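Local coordinates for protein tRNA (guanine-N(1)-)-methyltransferase (Corynebacterium diphtheriae, PDB 7KFF) that catalyses methyl transfer from S-adenosylmethionine to N1 of a guanine in tRNA, most likely guanosine 37 beside the anticodon, as a dimeric SPOUT-family enzyme, at residues R175-A180 and V186-I191; R54-D59 and G83-D88. All blocks are in the same frame, centred on the assembly; numbering follows the deposited sequence.

Interaction 1: residues R175-A180 and V186-I191. With SAH (S-adenosyl-L-homocysteine), chain C.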
# COMPACT_ATOMS: atom_id res chain seq x y z
N ARG A 175 -9.06 -20.04 -11.17
CA ARG A 175 -10.10 -20.96 -10.73
C ARG A 175 -10.15 -21.09 -9.21
O ARG A 175 -11.20 -21.40 -8.65
CB ARG A 175 -9.90 -22.33 -11.35
CG ARG A 175 -10.09 -22.28 -12.85
CD ARG A 175 -9.66 -23.61 -13.49
NE ARG A 175 -8.22 -23.80 -13.32
CZ ARG A 175 -7.57 -24.90 -13.67
NH1 ARG A 175 -8.24 -25.91 -14.22
NH2 ARG A 175 -6.26 -24.96 -13.51
N VAL A 176 -9.02 -20.84 -8.52
CA VAL A 176 -9.02 -20.87 -7.07
C VAL A 176 -10.00 -19.84 -6.54
O VAL A 176 -10.75 -20.10 -5.59
CB VAL A 176 -7.61 -20.60 -6.53
CG1 VAL A 176 -7.66 -20.39 -5.04
CG2 VAL A 176 -6.66 -21.73 -6.93
N ILE A 177 -9.94 -18.63 -7.12
CA ILE A 177 -10.78 -17.51 -6.71
C ILE A 177 -12.24 -17.83 -6.97
O ILE A 177 -13.10 -17.58 -6.12
CB ILE A 177 -10.34 -16.24 -7.45
CG1 ILE A 177 -9.04 -15.67 -6.89
CG2 ILE A 177 -11.40 -15.13 -7.30
CD1 ILE A 177 -7.85 -16.50 -7.07
N GLU A 178 -12.55 -18.40 -8.14
CA GLU A 178 -13.94 -18.72 -8.43
C GLU A 178 -14.46 -19.83 -7.53
O GLU A 178 -15.56 -19.73 -6.97
CB GLU A 178 -14.09 -19.12 -9.91
CG GLU A 178 -13.59 -18.07 -10.90
CD GLU A 178 -14.19 -16.68 -10.69
OE1 GLU A 178 -15.35 -16.57 -10.21
OE2 GLU A 178 -13.48 -15.69 -11.03
N ASP A 179 -13.69 -20.91 -7.39
CA ASP A 179 -14.10 -22.01 -6.52
C ASP A 179 -14.26 -21.56 -5.07
O ASP A 179 -15.13 -22.07 -4.36
CB ASP A 179 -13.08 -23.13 -6.61
CG ASP A 179 -13.41 -24.28 -5.71
OD1 ASP A 179 -14.30 -25.08 -6.08
OD2 ASP A 179 -12.77 -24.42 -4.66
N ALA A 180 -13.43 -20.61 -4.62
CA ALA A 180 -13.49 -20.15 -3.24
C ALA A 180 -14.83 -19.52 -2.91
O ALA A 180 -15.20 -19.46 -1.74
CB ALA A 180 -12.36 -19.17 -2.97
N VAL A 186 -15.75 -13.43 -1.63
CA VAL A 186 -14.42 -13.24 -2.21
C VAL A 186 -14.30 -11.83 -2.77
O VAL A 186 -15.18 -11.38 -3.51
CB VAL A 186 -14.13 -14.28 -3.30
CG1 VAL A 186 -12.75 -14.09 -3.89
CG2 VAL A 186 -14.27 -15.68 -2.73
N ARG A 187 -13.20 -11.16 -2.43
CA ARG A 187 -12.87 -9.85 -2.99
C ARG A 187 -11.42 -9.85 -3.44
O ARG A 187 -10.51 -10.07 -2.64
CB ARG A 187 -13.12 -8.76 -1.95
CG ARG A 187 -12.49 -7.43 -2.29
CD ARG A 187 -13.15 -6.66 -3.49
NE ARG A 187 -12.39 -5.44 -3.67
CZ ARG A 187 -12.58 -4.31 -2.99
NH1 ARG A 187 -11.75 -3.30 -3.13
NH2 ARG A 187 -13.61 -4.21 -2.19
N GLU A 188 -11.20 -9.55 -4.71
CA GLU A 188 -9.88 -9.22 -5.24
C GLU A 188 -9.65 -7.73 -5.03
O GLU A 188 -10.54 -6.93 -5.29
CB GLU A 188 -9.82 -9.56 -6.73
CG GLU A 188 -9.78 -11.08 -7.00
CD GLU A 188 -9.97 -11.43 -8.46
OE1 GLU A 188 -11.03 -11.09 -9.04
OE2 GLU A 188 -9.07 -12.07 -9.05
N VAL A 189 -8.48 -7.38 -4.50
CA VAL A 189 -8.26 -6.01 -4.03
C VAL A 189 -6.86 -5.54 -4.38
O VAL A 189 -5.87 -6.21 -4.06
CB VAL A 189 -8.54 -5.88 -2.52
CG1 VAL A 189 -7.81 -6.94 -1.70
CG2 VAL A 189 -8.21 -4.49 -2.01
N SER A 190 -6.77 -4.38 -5.02
CA SER A 190 -5.50 -3.73 -5.28
C SER A 190 -5.28 -2.62 -4.27
O SER A 190 -6.19 -1.83 -3.99
CB SER A 190 -5.50 -3.10 -6.67
OG SER A 190 -4.27 -2.40 -6.81
N ILE A 191 -4.05 -2.50 -3.76
CA ILE A 191 -3.75 -1.38 -2.86
C ILE A 191 -3.33 -0.11 -3.61
O ILE A 191 -3.21 0.96 -2.98
CB ILE A 191 -2.79 -1.73 -1.70
CG1 ILE A 191 -1.40 -2.11 -2.23
CG2 ILE A 191 -3.41 -2.81 -0.83
CD1 ILE A 191 -0.32 -2.04 -1.18
N SAH C . 1.93 -10.08 -13.71
CA SAH C . 1.14 -9.54 -12.62
CB SAH C . 2.08 -9.39 -11.44
CG SAH C . 1.71 -10.19 -10.21
SD SAH C . 2.66 -9.42 -8.91
C SAH C . 0.51 -8.19 -12.91
O SAH C . 1.20 -7.21 -13.15
OXT SAH C . -0.71 -8.06 -12.87
C5' SAH C . 2.63 -10.77 -7.75
C4' SAH C . 1.60 -10.62 -6.64
O4' SAH C . 1.87 -9.46 -5.85
C3' SAH C . 0.13 -10.48 -7.05
O3' SAH C . -0.41 -11.69 -7.43
C2' SAH C . -0.47 -9.88 -5.78
O2' SAH C . -0.64 -10.86 -4.79
C1' SAH C . 0.65 -8.95 -5.34
N9 SAH C . 0.48 -7.58 -5.86
C8 SAH C . 1.26 -6.94 -6.80
N7 SAH C . 0.83 -5.67 -6.94
C5 SAH C . -0.24 -5.50 -6.11
C6 SAH C . -1.07 -4.42 -5.85
N6 SAH C . -0.96 -3.22 -6.46
N1 SAH C . -2.07 -4.58 -4.92
C2 SAH C . -2.22 -5.78 -4.26
N3 SAH C . -1.41 -6.85 -4.50
C4 SAH C . -0.44 -6.69 -5.42
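Val186 and Ile177 bury the largest share of this helix-to-strand contact, and they meet through methyl groups: CG2 of Ile177 lies 3.8 Å from CG1 of Val186, the two side chains crossing at about a right angle. Val186 divides its branches between two helical residues one turn apart. Because chi1 is -180°, CG1 points away from the backbone N toward Ile177, and the other methyl, CG2, is turned to the end of the helical segment, where it packs 4.0 Å from CB of Ala180. Glu188, two residues on and on the same side of the strand, lays its extended chain across Ile177, CD standing 4.1 Å from CG2. The carboxylate rests its carbon on that methyl, while its OE2 takes a hydrogen bond from NE2 of Gln174, just before the helical segment. Helix 174-180 and strand 185-190 are consecutive elements of the SPOUT methyltransferase domain, whose trefoil knot forms the cofactor site, and the short segments run roughly antiparallel, with 146° between their directions. The helical side is also bound into the dimer, for Asp179 makes a salt bridge with Arg246 of the second subunit. Farther along the same strand the chemistry changes from apolar packing to polar recognition of the cofactor product. Beyond the strand's end the backbone N of Ile191 donates to N1 of the S-adenosylhomocysteine adenine, 3.1 Å away and nearly straight at 166°, while Ser190 OG approaches the exocyclic N6 at 3.4 Å and accepts the backbone N-H of Gly192.

Interaction 2: residues R54-D59 and G83-D88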
# COMPACT_ATOMS: atom_id res chain seq x y z
N ARG A 54 3.02 -24.07 1.86
CA ARG A 54 3.67 -25.33 1.53
C ARG A 54 3.20 -26.50 2.39
O ARG A 54 3.41 -27.65 2.01
CB ARG A 54 5.19 -25.18 1.65
CG ARG A 54 5.74 -24.26 0.60
CD ARG A 54 7.26 -24.31 0.50
NE ARG A 54 7.70 -23.08 -0.15
CZ ARG A 54 7.78 -22.89 -1.46
NH1 ARG A 54 7.46 -23.85 -2.31
NH2 ARG A 54 8.15 -21.71 -1.92
N LEU A 55 2.55 -26.23 3.52
CA LEU A 55 1.98 -27.32 4.29
C LEU A 55 1.02 -28.14 3.45
O LEU A 55 0.82 -29.32 3.72
CB LEU A 55 1.21 -26.76 5.49
CG LEU A 55 2.05 -26.17 6.62
CD1 LEU A 55 1.13 -25.52 7.66
CD2 LEU A 55 2.91 -27.24 7.26
N TRP A 56 0.42 -27.52 2.43
CA TRP A 56 -0.56 -28.18 1.58
C TRP A 56 0.03 -28.68 0.26
O TRP A 56 -0.72 -29.15 -0.60
CB TRP A 56 -1.74 -27.23 1.34
CG TRP A 56 -2.59 -27.04 2.56
CD1 TRP A 56 -3.64 -27.81 2.95
CD2 TRP A 56 -2.46 -26.01 3.56
NE1 TRP A 56 -4.16 -27.35 4.13
CE2 TRP A 56 -3.46 -26.23 4.52
CE3 TRP A 56 -1.60 -24.93 3.73
CZ2 TRP A 56 -3.64 -25.40 5.62
CZ3 TRP A 56 -1.77 -24.11 4.82
CH2 TRP A 56 -2.79 -24.34 5.75
N ALA A 57 1.34 -28.61 0.08
CA ALA A 57 1.97 -29.13 -1.12
C ALA A 57 2.26 -30.62 -0.93
O ALA A 57 2.80 -31.02 0.10
CB ALA A 57 3.26 -28.38 -1.44
N GLU A 58 1.90 -31.42 -1.93
CA GLU A 58 1.93 -32.87 -1.76
C GLU A 58 3.28 -33.47 -2.12
O GLU A 58 3.80 -34.31 -1.38
CB GLU A 58 0.83 -33.52 -2.61
CG GLU A 58 -0.58 -33.25 -2.11
CD GLU A 58 -0.89 -33.92 -0.78
OE1 GLU A 58 0.06 -34.33 -0.07
OE2 GLU A 58 -2.08 -34.05 -0.44
N ASP A 59 3.84 -33.08 -3.26
CA ASP A 59 5.10 -33.67 -3.71
C ASP A 59 6.19 -33.47 -2.66
O ASP A 59 6.08 -32.65 -1.74
CB ASP A 59 5.52 -33.03 -5.03
CG ASP A 59 5.54 -31.52 -4.97
OD1 ASP A 59 4.81 -30.94 -4.14
OD2 ASP A 59 6.30 -30.91 -5.76
N GLY A 83 -6.52 -24.73 -3.14
CA GLY A 83 -7.87 -25.13 -2.82
C GLY A 83 -7.96 -25.79 -1.45
O GLY A 83 -8.73 -25.37 -0.58
N PRO A 84 -7.15 -26.84 -1.23
CA PRO A 84 -7.14 -27.46 0.11
C PRO A 84 -6.77 -26.50 1.23
O PRO A 84 -7.34 -26.57 2.32
CB PRO A 84 -6.15 -28.62 -0.06
CG PRO A 84 -6.27 -28.96 -1.54
CD PRO A 84 -6.41 -27.64 -2.22
N ALA A 85 -5.81 -25.60 0.99
CA ALA A 85 -5.42 -24.63 2.01
C ALA A 85 -6.59 -23.75 2.38
O ALA A 85 -6.87 -23.53 3.57
CB ALA A 85 -4.25 -23.79 1.48
N LEU A 86 -7.30 -23.22 1.39
CA LEU A 86 -8.43 -22.36 1.68
C LEU A 86 -9.57 -23.13 2.34
O LEU A 86 -10.27 -22.58 3.20
CB LEU A 86 -8.91 -21.69 0.39
CG LEU A 86 -7.97 -20.59 -0.11
CD1 LEU A 86 -8.30 -20.28 -1.57
CD2 LEU A 86 -8.11 -19.37 0.75
N ASP A 87 -9.78 -24.38 1.93
CA ASP A 87 -10.81 -25.21 2.56
C ASP A 87 -10.52 -25.36 4.06
O ASP A 87 -11.41 -25.23 4.90
CB ASP A 87 -10.80 -26.61 1.95
CG ASP A 87 -11.30 -26.68 0.50
OD1 ASP A 87 -11.86 -25.70 -0.04
OD2 ASP A 87 -11.11 -27.76 -0.12
N ASP A 88 -9.26 -25.66 4.40
CA ASP A 88 -8.89 -25.94 5.78
C ASP A 88 -8.92 -24.68 6.63
O ASP A 88 -9.40 -24.69 7.77
CB ASP A 88 -7.50 -26.58 5.82
CG ASP A 88 -7.49 -28.04 5.39
OD1 ASP A 88 -8.57 -28.64 5.14
OD2 ASP A 88 -6.38 -28.63 5.32
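Trp56 lays one face of its indole on Ala85, and this is where the packing is tight. The CA of Ala85 sits 3.5 Å from the centroid of the five-membered ring, only 6° off the ring normal, a CH-pi contact over the face. Its methyl shares that face, CB reaching CD2 of Trp56 at 3.5 Å, on the side of CE3 and CG. The small alanine lets the indole come down almost onto the helix backbone, with the CA atoms of the two residues 6.0 Å apart. Trp56 CG stands anti to the carbonyl carbon (chi1 -71°), which carries the ring out across the helix, and CB of Leu55 lies over the opposite face, displaced toward the rim. The other side of the contact is looser and more exposed. Pro84 adds a marginal touch, CB to CD1 of Trp56 at 4.0 Å. Asp88, one helical turn beyond Pro84 and exposed, takes the one hydrogen bond between the segments: NE1 of Trp56 donates to OD2 at 2.8 Å, nearly straight at 172°. The oxygen lies in the indole plane, whereas the N-H comes to it from above the carboxylate plane, the two planes being well turned from each other. One face and one edge of the ring are therefore tied to the same helix, which should limit its rotation. Trp56 also touches Val81 and Val89, so it spans much of helix 79-90, and through it the 3-10 turn that follows strand 46-52, an outermost strand of the parallel sheet, is fastened to that helix.

Overall arrangement
The two contacts, with centres about 17 Å apart, are neighbours through helix 79-90: Val176 CG1 of interaction 1 packs on Leu86 CD1 of interaction 2 at 3.5 Å. Both are partly buried, but interaction 1 lies nearer the centre of the chain and is made mainly of aliphatic methyls, with one glutamate laid against them and its strand continuing into the cofactor pocket. Interaction 2, about 26 Å from that centre, relies on a single aromatic ring and a hydrogen bond to an exposed carboxylate. They hold different elements, a helix against a sheet strand in one and a 3-10 turn against a helix in the other. Arg246 of the second subunit joins them, bridging to Asp179 and Asp87.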